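Local coordinates for PDZ domain protein (PDB 4L8N), which is of unknown function but binds magnesium and carries PDZ domains, modules that commonly recognise peptides, beside a DUF4136 domain, at residues C167-L177 / A278-Y289. Numbering follows the deposited sequence.
Sequences CIENELTKKGL and ARVHVPLMCMQY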
loop_
_atom_site.group_PDB
_atom_site.type_symbol
_atom_site.label_atom_id
_atom_site.label_comp_id
_atom_site.label_asym_id
_atom_site.label_seq_id
_atom_site.Cartn_x
_atom_site.Cartn_y
_atom_site.Cartn_z
ATOM N N CYS A 167 0.964 -2.293 -25.061
ATOM C CA CYS A 167 1.787 -3.088 -24.143
ATOM C C CYS A 167 0.983 -4.268 -23.607
ATOM O O CYS A 167 1.487 -5.402 -23.607
ATOM C CB CYS A 167 2.327 -2.234 -22.995
ATOM S SG CYS A 167 3.480 -0.933 -23.499
ATOM N N ILE A 168 -0.258 -4.001 -23.134
ATOM C CA ILE A 168 -1.146 -5.032 -22.600
ATOM C C ILE A 168 -1.509 -6.010 -23.710
ATOM O O ILE A 168 -1.474 -7.226 -23.470
ATOM C CB ILE A 168 -2.408 -4.456 -21.913
ATOM C CG1 ILE A 168 -2.027 -3.417 -20.847
ATOM C CG2 ILE A 168 -3.277 -5.592 -21.291
ATOM C CD1 ILE A 168 -3.107 -2.467 -20.570
ATOM N N GLU A 169 -1.777 -5.502 -24.933
ATOM C CA GLU A 169 -2.120 -6.359 -26.070
ATOM C C GLU A 169 -0.999 -7.346 -26.372
ATOM O O GLU A 169 -1.292 -8.518 -26.551
ATOM C CB GLU A 169 -2.465 -5.544 -27.324
ATOM C CG GLU A 169 -3.216 -6.350 -28.368
ATOM C CD GLU A 169 -3.516 -5.624 -29.663
ATOM O OE1 GLU A 169 -3.874 -4.424 -29.605
ATOM O OE2 GLU A 169 -3.427 -6.268 -30.735
ATOM N N ASN A 170 0.267 -6.900 -26.389
ATOM C CA ASN A 170 1.412 -7.787 -26.626
ATOM C C ASN A 170 1.528 -8.839 -25.527
ATOM O O ASN A 170 1.740 -10.002 -25.848
ATOM C CB ASN A 170 2.753 -7.021 -26.761
ATOM C CG ASN A 170 2.868 -6.108 -27.975
ATOM O OD1 ASN A 170 2.156 -6.256 -28.989
ATOM N ND2 ASN A 170 3.787 -5.137 -27.902
ATOM N N GLU A 171 1.344 -8.449 -24.253
ATOM C CA GLU A 171 1.441 -9.381 -23.125
ATOM C C GLU A 171 0.408 -10.488 -23.176
ATOM O O GLU A 171 0.763 -11.647 -22.963
ATOM C CB GLU A 171 1.318 -8.651 -21.777
ATOM C CG GLU A 171 2.581 -7.939 -21.338
ATOM C CD GLU A 171 3.902 -8.631 -21.629
ATOM O OE1 GLU A 171 4.167 -9.704 -21.039
ATOM O OE2 GLU A 171 4.680 -8.084 -22.443
ATOM N N LEU A 172 -0.858 -10.129 -23.467
ATOM C CA LEU A 172 -2.002 -11.039 -23.486
ATOM C C LEU A 172 -2.027 -11.907 -24.739
ATOM O O LEU A 172 -2.422 -13.079 -24.657
ATOM C CB LEU A 172 -3.324 -10.254 -23.344
ATOM C CG LEU A 172 -3.546 -9.452 -22.044
ATOM C CD1 LEU A 172 -4.982 -8.910 -21.986
ATOM C CD2 LEU A 172 -3.261 -10.276 -20.814
ATOM N N THR A 173 -1.600 -11.357 -25.903
ATOM C CA THR A 173 -1.535 -12.192 -27.111
ATOM C C THR A 173 -0.392 -13.215 -26.953
ATOM O O THR A 173 -0.539 -14.320 -27.440
ATOM C CB THR A 173 -1.457 -11.387 -28.416
ATOM O OG1 THR A 173 -0.363 -10.478 -28.378
ATOM C CG2 THR A 173 -2.756 -10.659 -28.723
ATOM N N LYS A 174 0.696 -12.884 -26.202
ATOM C CA LYS A 174 1.798 -13.829 -25.934
ATOM C C LYS A 174 1.333 -14.984 -25.033
ATOM O O LYS A 174 1.852 -16.092 -25.137
ATOM C CB LYS A 174 3.010 -13.137 -25.305
ATOM C CG LYS A 174 3.823 -12.274 -26.269
ATOM C CD LYS A 174 5.111 -11.755 -25.621
ATOM C CE LYS A 174 4.952 -10.471 -24.836
ATOM N NZ LYS A 174 6.015 -10.314 -23.808
ATOM N N LYS A 175 0.335 -14.722 -24.176
ATOM C CA LYS A 175 -0.236 -15.683 -23.244
ATOM C C LYS A 175 -1.167 -16.693 -23.960
ATOM O O LYS A 175 -1.415 -17.785 -23.435
ATOM C CB LYS A 175 -0.980 -14.924 -22.132
ATOM C CG LYS A 175 -0.009 -14.313 -21.130
ATOM C CD LYS A 175 -0.618 -13.281 -20.172
ATOM C CE LYS A 175 0.457 -12.686 -19.292
ATOM N NZ LYS A 175 1.112 -13.713 -18.424
ATOM N N GLY A 176 -1.635 -16.327 -25.151
ATOM C CA GLY A 176 -2.538 -17.135 -25.967
ATOM C C GLY A 176 -3.954 -16.584 -26.075
ATOM O O GLY A 176 -4.845 -17.255 -26.602
ATOM N N LEU A 177 -4.188 -15.378 -25.547
ATOM C CA LEU A 177 -5.476 -14.702 -25.636
ATOM C C LEU A 177 -5.552 -14.003 -26.999
ATOM O O LEU A 177 -4.529 -13.751 -27.643
ATOM C CB LEU A 177 -5.729 -13.722 -24.469
ATOM C CG LEU A 177 -5.761 -14.309 -23.035
ATOM C CD1 LEU A 177 -6.124 -13.239 -22.023
ATOM C CD2 LEU A 177 -6.757 -15.467 -22.903
ATOM N N ALA A 278 4.431 2.313 -17.902
ATOM C CA ALA A 278 3.612 1.212 -18.456
ATOM C C ALA A 278 4.482 0.221 -19.268
ATOM O O ALA A 278 4.399 -0.991 -19.034
ATOM C CB ALA A 278 2.479 1.758 -19.333
ATOM N N ARG A 279 5.353 0.744 -20.172
ATOM C CA ARG A 279 6.260 -0.060 -20.995
ATOM C C ARG A 279 7.103 -1.020 -20.155
ATOM O O ARG A 279 7.248 -2.176 -20.545
ATOM C CB ARG A 279 7.202 0.833 -21.829
ATOM C CG ARG A 279 6.549 1.455 -23.034
ATOM C CD ARG A 279 7.594 1.904 -24.028
ATOM N NE ARG A 279 7.023 2.783 -25.056
ATOM C CZ ARG A 279 6.450 2.358 -26.179
ATOM N NH1 ARG A 279 6.360 1.054 -26.437
ATOM N NH2 ARG A 279 5.965 3.229 -27.053
ATOM N N VAL A 280 7.635 -0.547 -19.002
ATOM C CA VAL A 280 8.486 -1.329 -18.102
ATOM C C VAL A 280 7.665 -2.306 -17.255
ATOM O O VAL A 280 8.023 -3.473 -17.168
ATOM C CB VAL A 280 9.362 -0.398 -17.204
ATOM C CG1 VAL A 280 10.188 -1.172 -16.178
ATOM C CG2 VAL A 280 10.272 0.479 -18.044
ATOM N N HIS A 281 6.581 -1.834 -16.630
ATOM C CA HIS A 281 5.804 -2.578 -15.630
ATOM C C HIS A 281 4.638 -3.400 -16.143
ATOM O O HIS A 281 4.372 -4.424 -15.513
ATOM C CB HIS A 281 5.360 -1.638 -14.527
ATOM C CG HIS A 281 6.540 -1.036 -13.831
ATOM N ND1 HIS A 281 7.138 0.127 -14.297
ATOM C CD2 HIS A 281 7.244 -1.491 -12.761
ATOM C CE1 HIS A 281 8.151 0.370 -13.470
ATOM N NE2 HIS A 281 8.249 -0.565 -12.523
ATOM N N VAL A 282 3.985 -3.047 -17.282
ATOM C CA VAL A 282 2.921 -3.912 -17.837
ATOM C C VAL A 282 3.435 -5.398 -17.908
ATOM O O VAL A 282 2.725 -6.284 -17.400
ATOM C CB VAL A 282 2.368 -3.435 -19.223
ATOM C CG1 VAL A 282 1.710 -4.577 -20.007
ATOM C CG2 VAL A 282 1.402 -2.268 -19.059
ATOM N N PRO A 283 4.648 -5.688 -18.480
ATOM C CA PRO A 283 5.113 -7.096 -18.532
ATOM C C PRO A 283 5.358 -7.727 -17.146
ATOM O O PRO A 283 5.137 -8.923 -16.983
ATOM C CB PRO A 283 6.418 -7.022 -19.344
ATOM C CG PRO A 283 6.401 -5.702 -20.025
ATOM C CD PRO A 283 5.622 -4.789 -19.146
ATOM N N LEU A 284 5.803 -6.946 -16.157
ATOM C CA LEU A 284 6.016 -7.464 -14.795
ATOM C C LEU A 284 4.662 -7.713 -14.090
ATOM O O LEU A 284 4.470 -8.768 -13.485
ATOM C CB LEU A 284 6.890 -6.515 -13.952
ATOM C CG LEU A 284 8.308 -6.238 -14.425
ATOM C CD1 LEU A 284 8.885 -5.062 -13.665
ATOM C CD2 LEU A 284 9.217 -7.485 -14.299
HETATM N N MSE A 285 3.721 -6.748 -14.202
HETATM C CA MSE A 285 2.356 -6.816 -13.657
HETATM C C MSE A 285 1.549 -7.986 -14.214
HETATM O O MSE A 285 0.845 -8.652 -13.456
HETATM C CB MSE A 285 1.611 -5.514 -13.968
HETATM C CG MSE A 285 2.064 -4.356 -13.116
HETATM SE SE MSE A 285 1.388 -2.657 -13.713
HETATM C CE MSE A 285 -0.402 -2.956 -13.294
ATOM N N CYS A 286 1.643 -8.241 -15.531
ATOM C CA CYS A 286 0.880 -9.310 -16.183
ATOM C C CYS A 286 1.468 -10.702 -15.980
ATOM O O CYS A 286 0.805 -11.682 -16.349
ATOM C CB CYS A 286 0.678 -9.008 -17.657
ATOM S SG CYS A 286 -0.381 -7.575 -17.948
HETATM N N MSE A 287 2.653 -10.823 -15.344
HETATM C CA MSE A 287 3.216 -12.154 -15.050
HETATM C C MSE A 287 2.313 -12.893 -14.048
HETATM O O MSE A 287 2.385 -14.122 -13.938
HETATM C CB MSE A 287 4.650 -12.051 -14.530
HETATM C CG MSE A 287 5.668 -12.097 -15.652
HETATM SE SE MSE A 287 7.518 -11.897 -15.079
HETATM C CE MSE A 287 7.681 -13.511 -14.262
ATOM N N GLN A 288 1.434 -12.137 -13.334
ATOM C CA GLN A 288 0.504 -12.747 -12.400
ATOM C C GLN A 288 -0.861 -12.988 -13.034
ATOM O O GLN A 288 -1.771 -13.397 -12.326
ATOM C CB GLN A 288 0.403 -11.977 -11.088
ATOM C CG GLN A 288 1.647 -12.194 -10.240
ATOM C CD GLN A 288 1.368 -12.044 -8.793
ATOM O OE1 GLN A 288 1.387 -13.016 -8.032
ATOM N NE2 GLN A 288 1.070 -10.819 -8.398
ATOM N N TYR A 289 -1.001 -12.810 -14.368
ATOM C CA TYR A 289 -2.226 -13.184 -15.075
ATOM C C TYR A 289 -1.917 -14.389 -15.978
ATOM O O TYR A 289 -1.056 -14.261 -16.855
ATOM C CB TYR A 289 -2.877 -12.031 -15.878
ATOM C CG TYR A 289 -4.267 -12.438 -16.322
ATOM C CD1 TYR A 289 -5.336 -12.428 -15.424
ATOM C CD2 TYR A 289 -4.482 -13.016 -17.580
ATOM C CE1 TYR A 289 -6.599 -12.907 -15.790
ATOM C CE2 TYR A 289 -5.742 -13.506 -17.952
ATOM C CZ TYR A 289 -6.799 -13.439 -17.054
ATOM O OH TYR A 289 -8.051 -13.907 -17.397
HETATM O O HOH W 1 3.711 -10.841 -18.591
#
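Lys-175 runs extended as far as CE and then bends at its last torsion (chi4 -62°), which brings NZ to the carbonyls of Cys-286 and Tyr-289; Glu-171 bends earlier, at chi2 (-38°), and lays its carboxylate across the ring of Pro-283. The ammonium shows how one lysine can bind two main-chain carbonyls of the segment 278-289: it meets Tyr-289 O at 2.7 Å almost in line with the carbonyl, and Cys-286 O at 2.9 Å from above the carbonyl plane, while Tyr-289 N reaches Cys-286 O from the opposite face. The side chains of Glu-171 and Val-282 slide past each other in opposite directions, CG of Glu-171 3.7 Å from CG1 of Val-282. OE1 of Glu-171 accepts from a water (2.7 Å) that also donates to Pro-283 O, and OE2 forms a salt bridge with Lys-174 NZ. With an alanine here, the water would probably lose one of its two acceptors and Lys-174 its carboxylate mate. The segments 167-175 and 278-285, both in the DUF4136 range, run roughly parallel (27°), their axes coming within 9.4 Å, and pack on a mixed sheet: Ile-168 rests on strand 186-196 and Val-282 on strand 240-250. Between the two helices, Val-282 sets CG1 against the Cys-167 backbone, and Ile-168's side chain crosses that of Val-282 at about a right angle. A Schellman motif at Gly-176 ends the first helix, and beyond it Leu-177 CD1 approaches Tyr-289 CE2 obliquely at 4.1 Å.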